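Local coordinates for protein intracellular exo-alpha-(1->5)-L-arabinofuranosidase (Bifidobacterium longum, PDB 2Y2W) that removes terminal alpha-L-arabinofuranosyl residues from arabinans and arabinoxylan, as a glycoside hydrolase family 51 enzyme of plant cell wall breakdown, at residues 301-304 against 305-308; 425-428 against 429-433; 553-556 against 557-560. All coordinates share one frame; numbering follows the deposited sequence.

Interaction 1. Residues 301-304 against 305-308; sequences QDFL and ASSE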
ATOM      1  N   GLN D 301     -45.780   0.167  -7.110  1.00 47.47           N
ATOM      2  CA  GLN D 301     -46.201  -0.042  -5.721  1.00 47.34           C
ATOM      3  C   GLN D 301     -45.039  -0.449  -4.807  1.00 47.10           C
ATOM      4  O   GLN D 301     -45.004  -0.063  -3.638  1.00 47.09           O
ATOM      5  CB  GLN D 301     -47.340  -1.071  -5.642  1.00 47.39           C
ATOM      6  CG  GLN D 301     -48.064  -1.122  -4.291  1.00 47.71           C
ATOM      7  CD  GLN D 301     -48.888   0.126  -4.003  1.00 48.28           C
ATOM      8  OE1 GLN D 301     -50.016   0.264  -4.475  1.00 48.39           O
ATOM      9  NE2 GLN D 301     -48.327   1.033  -3.212  1.00 48.43           N
ATOM     10  N   ASP D 302     -44.098  -1.226  -5.343  1.00 46.84           N
ATOM     11  CA  ASP D 302     -42.867  -1.564  -4.626  1.00 46.60           C
ATOM     12  C   ASP D 302     -42.034  -0.307  -4.369  1.00 46.16           C
ATOM     13  O   ASP D 302     -41.464  -0.131  -3.289  1.00 46.16           O
ATOM     14  CB  ASP D 302     -42.027  -2.574  -5.421  1.00 46.79           C
ATOM     15  CG  ASP D 302     -42.711  -3.924  -5.580  1.00 47.41           C
ATOM     16  OD1 ASP D 302     -43.865  -4.088  -5.125  1.00 48.04           O
ATOM     17  OD2 ASP D 302     -42.082  -4.828  -6.176  1.00 47.90           O
ATOM     18  N   PHE D 303     -41.983   0.560  -5.379  1.00 45.57           N
ATOM     19  CA  PHE D 303     -41.196   1.785  -5.344  1.00 45.02           C
ATOM     20  C   PHE D 303     -41.741   2.817  -4.350  1.00 44.73           C
ATOM     21  O   PHE D 303     -40.970   3.510  -3.685  1.00 44.64           O
ATOM     22  CB  PHE D 303     -41.092   2.373  -6.754  1.00 44.90           C
ATOM     23  CG  PHE D 303     -40.436   3.722  -6.812  1.00 44.71           C
ATOM     24  CD1 PHE D 303     -39.155   3.916  -6.303  1.00 44.46           C
ATOM     25  CD2 PHE D 303     -41.094   4.796  -7.396  1.00 44.42           C
ATOM     26  CE1 PHE D 303     -38.550   5.163  -6.360  1.00 44.27           C
ATOM     27  CE2 PHE D 303     -40.495   6.044  -7.466  1.00 44.43           C
ATOM     28  CZ  PHE D 303     -39.219   6.228  -6.948  1.00 44.43           C
ATOM     29  N   LEU D 304     -43.064   2.906  -4.243  1.00 44.32           N
ATOM     30  CA  LEU D 304     -43.696   3.845  -3.316  1.00 43.94           C
ATOM     31  C   LEU D 304     -43.471   3.458  -1.852  1.00 43.75           C
ATOM     32  O   LEU D 304     -43.540   4.309  -0.963  1.00 43.69           O
ATOM     33  CB  LEU D 304     -45.190   3.994  -3.621  1.00 43.94           C
ATOM     34  CG  LEU D 304     -45.561   4.696  -4.935  1.00 43.76           C
ATOM     35  CD1 LEU D 304     -46.964   4.304  -5.376  1.00 43.76           C
ATOM     36  CD2 LEU D 304     -45.427   6.209  -4.829  1.00 43.26           C
ATOM     37  N   ALA D 305     -43.184   2.179  -1.615  1.00 43.45           N
ATOM     38  CA  ALA D 305     -42.891   1.683  -0.273  1.00 43.18           C
ATOM     39  C   ALA D 305     -41.389   1.482  -0.041  1.00 43.03           C
ATOM     40  O   ALA D 305     -40.984   0.612   0.740  1.00 43.04           O
ATOM     41  CB  ALA D 305     -43.659   0.389  -0.010  1.00 43.24           C
ATOM     42  N   SER D 306     -40.570   2.298  -0.706  1.00 42.81           N
ATOM     43  CA  SER D 306     -39.108   2.195  -0.621  1.00 42.60           C
ATOM     44  C   SER D 306     -38.545   2.558   0.749  1.00 42.47           C
ATOM     45  O   SER D 306     -37.425   2.169   1.086  1.00 42.58           O
ATOM     46  CB  SER D 306     -38.436   3.045  -1.700  1.00 42.62           C
ATOM     47  OG  SER D 306     -38.572   2.439  -2.973  1.00 42.70           O
ATOM     48  N   SER D 307     -39.327   3.301   1.530  1.00 42.29           N
ATOM     49  CA  SER D 307     -38.957   3.667   2.900  1.00 42.13           C
ATOM     50  C   SER D 307     -38.750   2.446   3.799  1.00 42.02           C
ATOM     51  O   SER D 307     -37.965   2.496   4.750  1.00 42.16           O
ATOM     52  CB  SER D 307     -40.003   4.607   3.506  1.00 42.07           C
ATOM     53  OG  SER D 307     -41.318   4.205   3.166  1.00 42.10           O
ATOM     54  N   GLU D 308     -39.449   1.357   3.481  1.00 41.74           N
ATOM     55  CA  GLU D 308     -39.346   0.095   4.220  1.00 41.53           C
ATOM     56  C   GLU D 308     -37.957  -0.534   4.111  1.00 41.22           C
ATOM     57  O   GLU D 308     -37.479  -1.164   5.057  1.00 41.22           O
ATOM     58  CB  GLU D 308     -40.409  -0.895   3.735  1.00 41.63           C
ATOM     59  CG  GLU D 308     -41.847  -0.418   3.922  1.00 42.01           C
ATOM     60  CD  GLU D 308     -42.249  -0.299   5.382  1.00 42.61           C
ATOM     61  OE1 GLU D 308     -42.069  -1.280   6.139  1.00 42.69           O
ATOM     62  OE2 GLU D 308     -42.751   0.777   5.772  1.00 42.86           O
TER

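Interaction 2. Residues 425-428 against 429-433; sequences AWRQ and TTFYP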
ATOM      1  N   ALA D 425     -32.428  28.293 -14.048  1.00 33.65           N
ATOM      2  CA  ALA D 425     -32.394  27.172 -13.124  1.00 33.40           C
ATOM      3  C   ALA D 425     -33.801  26.991 -12.572  1.00 33.34           C
ATOM      4  O   ALA D 425     -34.489  27.972 -12.278  1.00 33.44           O
ATOM      5  CB  ALA D 425     -31.408  27.429 -12.009  1.00 33.41           C
ATOM      6  N   TRP D 426     -34.231  25.740 -12.446  1.00 33.16           N
ATOM      7  CA  TRP D 426     -35.601  25.447 -12.030  1.00 33.03           C
ATOM      8  C   TRP D 426     -35.688  24.299 -11.028  1.00 33.13           C
ATOM      9  O   TRP D 426     -34.751  23.505 -10.889  1.00 33.21           O
ATOM     10  CB  TRP D 426     -36.498  25.184 -13.247  1.00 32.83           C
ATOM     11  CG  TRP D 426     -35.986  24.130 -14.197  1.00 32.40           C
ATOM     12  CD1 TRP D 426     -35.127  24.319 -15.242  1.00 32.06           C
ATOM     13  CD2 TRP D 426     -36.319  22.735 -14.202  1.00 31.48           C
ATOM     14  NE1 TRP D 426     -34.895  23.129 -15.888  1.00 31.79           N
ATOM     15  CE2 TRP D 426     -35.617  22.141 -15.272  1.00 31.56           C
ATOM     16  CE3 TRP D 426     -37.141  21.930 -13.404  1.00 31.63           C
ATOM     17  CZ2 TRP D 426     -35.711  20.777 -15.568  1.00 31.32           C
ATOM     18  CZ3 TRP D 426     -37.233  20.572 -13.696  1.00 31.65           C
ATOM     19  CH2 TRP D 426     -36.518  20.011 -14.769  1.00 31.35           C
ATOM     20  N   ARG D 427     -36.821  24.229 -10.333  1.00 33.11           N
ATOM     21  CA  ARG D 427     -37.054  23.234  -9.294  1.00 33.11           C
ATOM     22  C   ARG D 427     -37.701  21.989  -9.878  1.00 33.13           C
ATOM     23  O   ARG D 427     -38.671  22.080 -10.633  1.00 33.22           O
ATOM     24  CB  ARG D 427     -37.964  23.802  -8.202  1.00 33.12           C
ATOM     25  CG  ARG D 427     -37.495  25.109  -7.588  1.00 33.29           C
ATOM     26  CD  ARG D 427     -38.666  25.867  -6.978  1.00 33.39           C
ATOM     27  NE  ARG D 427     -38.285  27.205  -6.532  1.00 33.84           N
ATOM     28  CZ  ARG D 427     -38.230  28.280  -7.317  1.00 33.57           C
ATOM     29  NH1 ARG D 427     -38.528  28.192  -8.608  1.00 33.54           N
ATOM     30  NH2 ARG D 427     -37.871  29.450  -6.806  1.00 33.48           N
ATOM     31  N   GLN D 428     -37.157  20.828  -9.527  1.00 33.11           N
ATOM     32  CA  GLN D 428     -37.774  19.556  -9.873  1.00 33.01           C
ATOM     33  C   GLN D 428     -38.848  19.250  -8.843  1.00 32.99           C
ATOM     34  O   GLN D 428     -38.970  19.958  -7.845  1.00 33.08           O
ATOM     35  CB  GLN D 428     -36.737  18.433  -9.917  1.00 32.95           C
ATOM     36  CG  GLN D 428     -35.731  18.572 -11.040  1.00 32.98           C
ATOM     37  CD  GLN D 428     -35.493  17.271 -11.775  1.00 33.04           C
ATOM     38  OE1 GLN D 428     -36.422  16.678 -12.322  1.00 33.51           O
ATOM     39  NE2 GLN D 428     -34.245  16.827 -11.806  1.00 32.86           N
ATOM     40  N   THR D 429     -39.620  18.196  -9.082  1.00 32.96           N
ATOM     41  CA  THR D 429     -40.692  17.806  -8.168  1.00 32.98           C
ATOM     42  C   THR D 429     -40.153  17.428  -6.789  1.00 33.01           C
ATOM     43  O   THR D 429     -40.831  17.632  -5.782  1.00 33.11           O
ATOM     44  CB  THR D 429     -41.537  16.643  -8.734  1.00 33.00           C
ATOM     45  OG1 THR D 429     -40.723  15.471  -8.868  1.00 32.98           O
ATOM     46  CG2 THR D 429     -42.119  17.012 -10.093  1.00 33.11           C
ATOM     47  N   THR D 430     -38.933  16.891  -6.755  1.00 32.91           N
ATOM     48  CA  THR D 430     -38.285  16.455  -5.514  1.00 32.93           C
ATOM     49  C   THR D 430     -37.758  17.614  -4.669  1.00 32.96           C
ATOM     50  O   THR D 430     -37.376  17.419  -3.513  1.00 33.03           O
ATOM     51  CB  THR D 430     -37.116  15.486  -5.796  1.00 32.96           C
ATOM     52  OG1 THR D 430     -36.205  16.096  -6.718  1.00 33.10           O
ATOM     53  CG2 THR D 430     -37.624  14.178  -6.381  1.00 32.88           C
ATOM     54  N   PHE D 431     -37.731  18.810  -5.255  1.00 33.01           N
ATOM     55  CA  PHE D 431     -37.317  20.037  -4.568  1.00 33.02           C
ATOM     56  C   PHE D 431     -38.242  20.393  -3.406  1.00 32.91           C
ATOM     57  O   PHE D 431     -37.781  20.743  -2.317  1.00 32.99           O
ATOM     58  CB  PHE D 431     -37.279  21.196  -5.573  1.00 33.13           C
ATOM     59  CG  PHE D 431     -36.722  22.477  -5.020  1.00 33.28           C
ATOM     60  CD1 PHE D 431     -37.531  23.356  -4.304  1.00 33.55           C
ATOM     61  CD2 PHE D 431     -35.392  22.818  -5.239  1.00 33.63           C
ATOM     62  CE1 PHE D 431     -37.018  24.546  -3.799  1.00 33.85           C
ATOM     63  CE2 PHE D 431     -34.867  24.010  -4.738  1.00 33.88           C
ATOM     64  CZ  PHE D 431     -35.683  24.874  -4.018  1.00 33.91           C
ATOM     65  N   TYR D 432     -39.544  20.294  -3.650  1.00 32.84           N
ATOM     66  CA  TYR D 432     -40.568  20.810  -2.740  1.00 32.76           C
ATOM     67  C   TYR D 432     -40.741  20.051  -1.413  1.00 32.86           C
ATOM     68  O   TYR D 432     -40.963  20.685  -0.383  1.00 32.94           O
ATOM     69  CB  TYR D 432     -41.907  20.961  -3.477  1.00 32.59           C
ATOM     70  CG  TYR D 432     -41.829  21.847  -4.706  1.00 32.26           C
ATOM     71  CD1 TYR D 432     -41.852  23.239  -4.592  1.00 31.83           C
ATOM     72  CD2 TYR D 432     -41.727  21.295  -5.985  1.00 31.86           C
ATOM     73  CE1 TYR D 432     -41.779  24.059  -5.719  1.00 31.45           C
ATOM     74  CE2 TYR D 432     -41.651  22.108  -7.119  1.00 31.28           C
ATOM     75  CZ  TYR D 432     -41.678  23.488  -6.978  1.00 31.27           C
ATOM     76  OH  TYR D 432     -41.609  24.300  -8.092  1.00 30.81           O
ATOM     77  N   PRO D 433     -40.647  18.701  -1.424  1.00 33.00           N
ATOM     78  CA  PRO D 433     -40.711  17.997  -0.139  1.00 33.17           C
ATOM     79  C   PRO D 433     -39.479  18.225   0.732  1.00 33.39           C
ATOM     80  O   PRO D 433     -39.585  18.195   1.963  1.00 33.46           O
ATOM     81  CB  PRO D 433     -40.804  16.519  -0.543  1.00 33.09           C
ATOM     82  CG  PRO D 433     -41.252  16.526  -1.947  1.00 33.04           C
ATOM     83  CD  PRO D 433     -40.653  17.752  -2.551  1.00 32.99           C
TER

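Interaction 3. Residues 553-556 against 557-560; sequences TLPA and ISWI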
ATOM      1  N   THR D 553     -58.159  15.091   2.906  1.00 56.37           N
ATOM      2  CA  THR D 553     -58.198  14.000   1.929  1.00 56.07           C
ATOM      3  C   THR D 553     -56.886  13.875   1.145  1.00 55.77           C
ATOM      4  O   THR D 553     -56.442  14.826   0.496  1.00 55.74           O
ATOM      5  CB  THR D 553     -59.423  14.118   0.962  1.00 56.13           C
ATOM      6  OG1 THR D 553     -59.318  13.141  -0.082  1.00 56.08           O
ATOM      7  CG2 THR D 553     -59.525  15.516   0.341  1.00 56.18           C
ATOM      8  N   LEU D 554     -56.273  12.694   1.222  1.00 55.34           N
ATOM      9  CA  LEU D 554     -55.029  12.414   0.507  1.00 54.94           C
ATOM     10  C   LEU D 554     -55.244  11.429  -0.644  1.00 54.61           C
ATOM     11  O   LEU D 554     -55.458  10.236  -0.410  1.00 54.51           O
ATOM     12  CB  LEU D 554     -53.945  11.906   1.468  1.00 54.95           C
ATOM     13  CG  LEU D 554     -53.004  12.937   2.105  1.00 54.98           C
ATOM     14  CD1 LEU D 554     -53.713  13.816   3.130  1.00 55.18           C
ATOM     15  CD2 LEU D 554     -51.808  12.242   2.742  1.00 54.98           C
ATOM     16  N   PRO D 555     -55.186  11.931  -1.894  1.00 54.31           N
ATOM     17  CA  PRO D 555     -55.350  11.093  -3.084  1.00 54.09           C
ATOM     18  C   PRO D 555     -54.228  10.064  -3.215  1.00 53.88           C
ATOM     19  O   PRO D 555     -53.197  10.187  -2.550  1.00 53.91           O
ATOM     20  CB  PRO D 555     -55.280  12.099  -4.242  1.00 54.07           C
ATOM     21  CG  PRO D 555     -55.555  13.426  -3.627  1.00 54.23           C
ATOM     22  CD  PRO D 555     -54.979  13.345  -2.251  1.00 54.26           C
ATOM     23  N   ALA D 556     -54.440   9.060  -4.061  1.00 53.53           N
ATOM     24  CA  ALA D 556     -53.439   8.026  -4.307  1.00 53.19           C
ATOM     25  C   ALA D 556     -52.130   8.645  -4.793  1.00 52.95           C
ATOM     26  O   ALA D 556     -52.127   9.445  -5.732  1.00 52.94           O
ATOM     27  CB  ALA D 556     -53.964   7.017  -5.315  1.00 53.25           C
ATOM     28  N   ILE D 557     -51.028   8.264  -4.144  1.00 52.54           N
ATOM     29  CA  ILE D 557     -49.692   8.827  -4.406  1.00 52.21           C
ATOM     30  C   ILE D 557     -49.669  10.337  -4.144  1.00 51.91           C
ATOM     31  O   ILE D 557     -49.839  11.146  -5.062  1.00 51.79           O
ATOM     32  CB  ILE D 557     -49.158   8.500  -5.840  1.00 52.22           C
ATOM     33  CG1 ILE D 557     -49.339   7.014  -6.167  1.00 52.19           C
ATOM     34  CG2 ILE D 557     -47.688   8.908  -5.975  1.00 52.17           C
ATOM     35  CD1 ILE D 557     -49.264   6.679  -7.650  1.00 52.07           C
ATOM     36  N   SER D 558     -49.468  10.703  -2.879  1.00 51.64           N
ATOM     37  CA  SER D 558     -49.445  12.107  -2.467  1.00 51.36           C
ATOM     38  C   SER D 558     -48.626  12.341  -1.198  1.00 51.15           C
ATOM     39  O   SER D 558     -48.623  11.517  -0.281  1.00 51.04           O
ATOM     40  CB  SER D 558     -50.869  12.647  -2.281  1.00 51.34           C
ATOM     41  OG  SER D 558     -51.574  11.915  -1.293  1.00 51.24           O
ATOM     42  N   TRP D 559     -47.934  13.478  -1.169  1.00 50.92           N
ATOM     43  CA  TRP D 559     -47.183  13.931  -0.002  1.00 50.69           C
ATOM     44  C   TRP D 559     -47.851  15.178   0.563  1.00 50.68           C
ATOM     45  O   TRP D 559     -48.251  16.074  -0.187  1.00 50.61           O
ATOM     46  CB  TRP D 559     -45.727  14.218  -0.384  1.00 50.64           C
ATOM     47  CG  TRP D 559     -44.950  15.009   0.636  1.00 50.16           C
ATOM     48  CD1 TRP D 559     -44.319  14.523   1.744  1.00 49.86           C
ATOM     49  CD2 TRP D 559     -44.713  16.422   0.628  1.00 49.68           C
ATOM     50  NE1 TRP D 559     -43.709  15.545   2.430  1.00 49.67           N
ATOM     51  CE2 TRP D 559     -43.936  16.722   1.767  1.00 49.59           C
ATOM     52  CE3 TRP D 559     -45.087  17.466  -0.229  1.00 49.52           C
ATOM     53  CZ2 TRP D 559     -43.525  18.022   2.074  1.00 49.33           C
ATOM     54  CZ3 TRP D 559     -44.674  18.760   0.075  1.00 49.31           C
ATOM     55  CH2 TRP D 559     -43.902  19.025   1.218  1.00 49.10           C
ATOM     56  N   ILE D 560     -47.971  15.231   1.885  1.00 50.68           N
ATOM     57  CA  ILE D 560     -48.636  16.348   2.547  1.00 50.78           C
ATOM     58  C   ILE D 560     -47.712  17.047   3.544  1.00 50.80           C
ATOM     59  O   ILE D 560     -46.899  16.403   4.215  1.00 50.72           O
ATOM     60  CB  ILE D 560     -49.975  15.897   3.220  1.00 50.77           C
ATOM     61  CG1 ILE D 560     -51.124  16.821   2.822  1.00 50.85           C
ATOM     62  CG2 ILE D 560     -49.861  15.790   4.739  1.00 50.72           C
ATOM     63  CD1 ILE D 560     -51.649  16.574   1.427  1.00 51.16           C
TER

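Interaction 1. Residues 301-304 against 305-308
Gln301 and Ala305 meet one helical turn apart, with Gln301 O 3.9 Å from Ala305 CB. The chain here bends from helix 297-304 into helix 307-327. Both helices belong to the helical layer of the (beta/alpha)8 barrel, in the link from strand 280-287 to strand 335-341. The side chain of Gln301 starts off away from the bend, and its amide is used outside it: NE2 bonds to Arg486 O in the C-terminal beta domain.

Asp302 also works on two fronts. Its O accepts a weak bond from Ala305 N at 3.3 Å, a step of three residues. Its carboxylate turns outward: OD1 accepts from Glu458 N, with a weaker bond from Ala459 N to OD2. One carboxylate thus meets two successive backbone N-H groups of a loop, the second only weakly.

Phe303 supplies the carbonyl that is gripped twice at the bend. Its O accepts twice from Ser306, from OG at 2.7 Å and from N at 3.2 Å. Both donors come from the same face of the carbonyl plane. The N lies well above that plane, 67° out of it, while OG is tilted by 28°. The buried Ser306 hydroxyl is therefore satisfied by the backbone next to it. CG of Phe303 is anti to the backbone N (chi1 173°), which places the ring beside its own carbonyl. Ring atom CD1 then comes within 3.7 Å of Ser306 OG, obliquely. The ring also packs on Asp384 and Val387 of helix 382-397 and on Tyr287 of strand 280-287.

The side chain of Leu304 packs on Ile557 of the beta domain. Just past it, Ser306 CB comes 3.3 Å from Phe303 O.

Interaction 2. Residues 425-428 against 429-433
Arg427 lays its aliphatic chain over the ring of Phe431. CG stands 3.6 Å above the ring centre and only 7° off the ring normal, a clear CH-pi contact. CB lies over the same ring, 3.7 Å from Phe431 CG. The guanidinium does not stack on the ring. The two planes are 81° apart, and any cation-pi attraction is long and weak at most. It is the methylene part of the arginine that binds the ring.

Tyr432 adds a second aromatic neighbour. Its OH comes within 3.5 Å of Arg427 CD, and the two side chains cross at about a right angle.

The backbone places these rings. Gln428 O accepts from Phe431 N at 3.1 Å, closing a turn between strand 425-427 and helix 431-440. The same oxygen is 3.1 Å from Phe431 CB and 3.5 Å from Tyr432 CE2. CG of Phe431 is anti to its backbone N (chi1 -174°), and this swings the ring back under the arginine chain.

Further out, polar ends are tied down. Arg427 NE forms a salt bridge with Glu102, which probably fixes the far end of the chain. Gln428 OE1 accepts from Tyr380 N, and its NE2 donates to Asp378 O. Thr429 OG1 bonds to Thr381 O.

The turn follows the last barrel strand, 402-408, and helix 431-440 leads to strand 444-456 of the beta domain. Strand 425-427 pairs with strand 417-419 in a small antiparallel sheet. Helix 94-103 packs against Arg427 and Phe431, and helix 382-397 touches Thr429 and Thr430 where the chain turns into helix 431-440.

Interaction 3. Residues 553-556 against 557-560
Ser558 reaches across a tight turn to Pro555. The turn resembles a beta arch. It joins strand 550-554 to strand 558-564 in the C-terminal beta domain, which has a jelly-roll-type sandwich in this family. The two strands are not paired with each other. Strand 550-554 pairs with strand 492-497, while strand 558-564 lies between strands 478-485 and 512-518. Side chains from the two arms therefore face one another.

The polar part across the turn is one short bond. Ser558 OG donates to Pro555 O at 2.7 Å. The hydroxyl lies in the carbonyl plane, with a C=O...O angle of 145°. OG stands between the backbone N and the carbonyl carbon of its own residue (chi1 60°), and from there it faces the turn. Pro555 O also accepts from Asn485 ND2, so two donors grip it. The backbone of Ser558 bonds to Asn485 as well. This residue of strand 478-485 thus helps to hold both sides of the turn.

The apolar part lies farther from the bend, between the two arms. Leu554 CD1 meets Ile560 CD1 at 3.8 Å, methyl to methyl, and the side chains slant across each other. Leu554 CG is also close to Ile560 CD1, at 3.9 Å. CB of Leu554 approaches Ser558 OG at 3.6 Å. The hydroxyl oxygen thus packs against the leucine CB while it bonds to the proline carbonyl. Leu517 of strand 512-518 touches Pro555, Ser558 and Ile560.

The bend itself is a matter of backbone shape. Ile557 has a positive phi of 60°, uncommon for a beta-branched residue. Its O accepts from His519 ND1. With this phi its CB is turned close to the preceding carbonyl, 3.1 Å from Ala556 O.

In the fold
Interaction 3 touches both others. Leu304 CD1 of interaction 1 packs on Ile557 CG1 at 3.7 Å, joining a barrel helix to the beta domain. Their centres are about 15 Å apart. Pro433 CA of interaction 2 lies 3.6 Å from Trp559 CZ2, and those centres are about 18 Å apart. Interactions 1 and 2 do not touch, with nearest atoms about 8 Å apart. Tyr286 probably binds the arabinofuranose, and Trp344 and Gln409 are probably important for substrate recognition. The Phe303 side chain is about 9 Å from those of Trp344 and Tyr286. Thr430 is about 10 Å from Trp344, and Gln428 from Gln409, between side chains. Interaction 3 lies away from these residues.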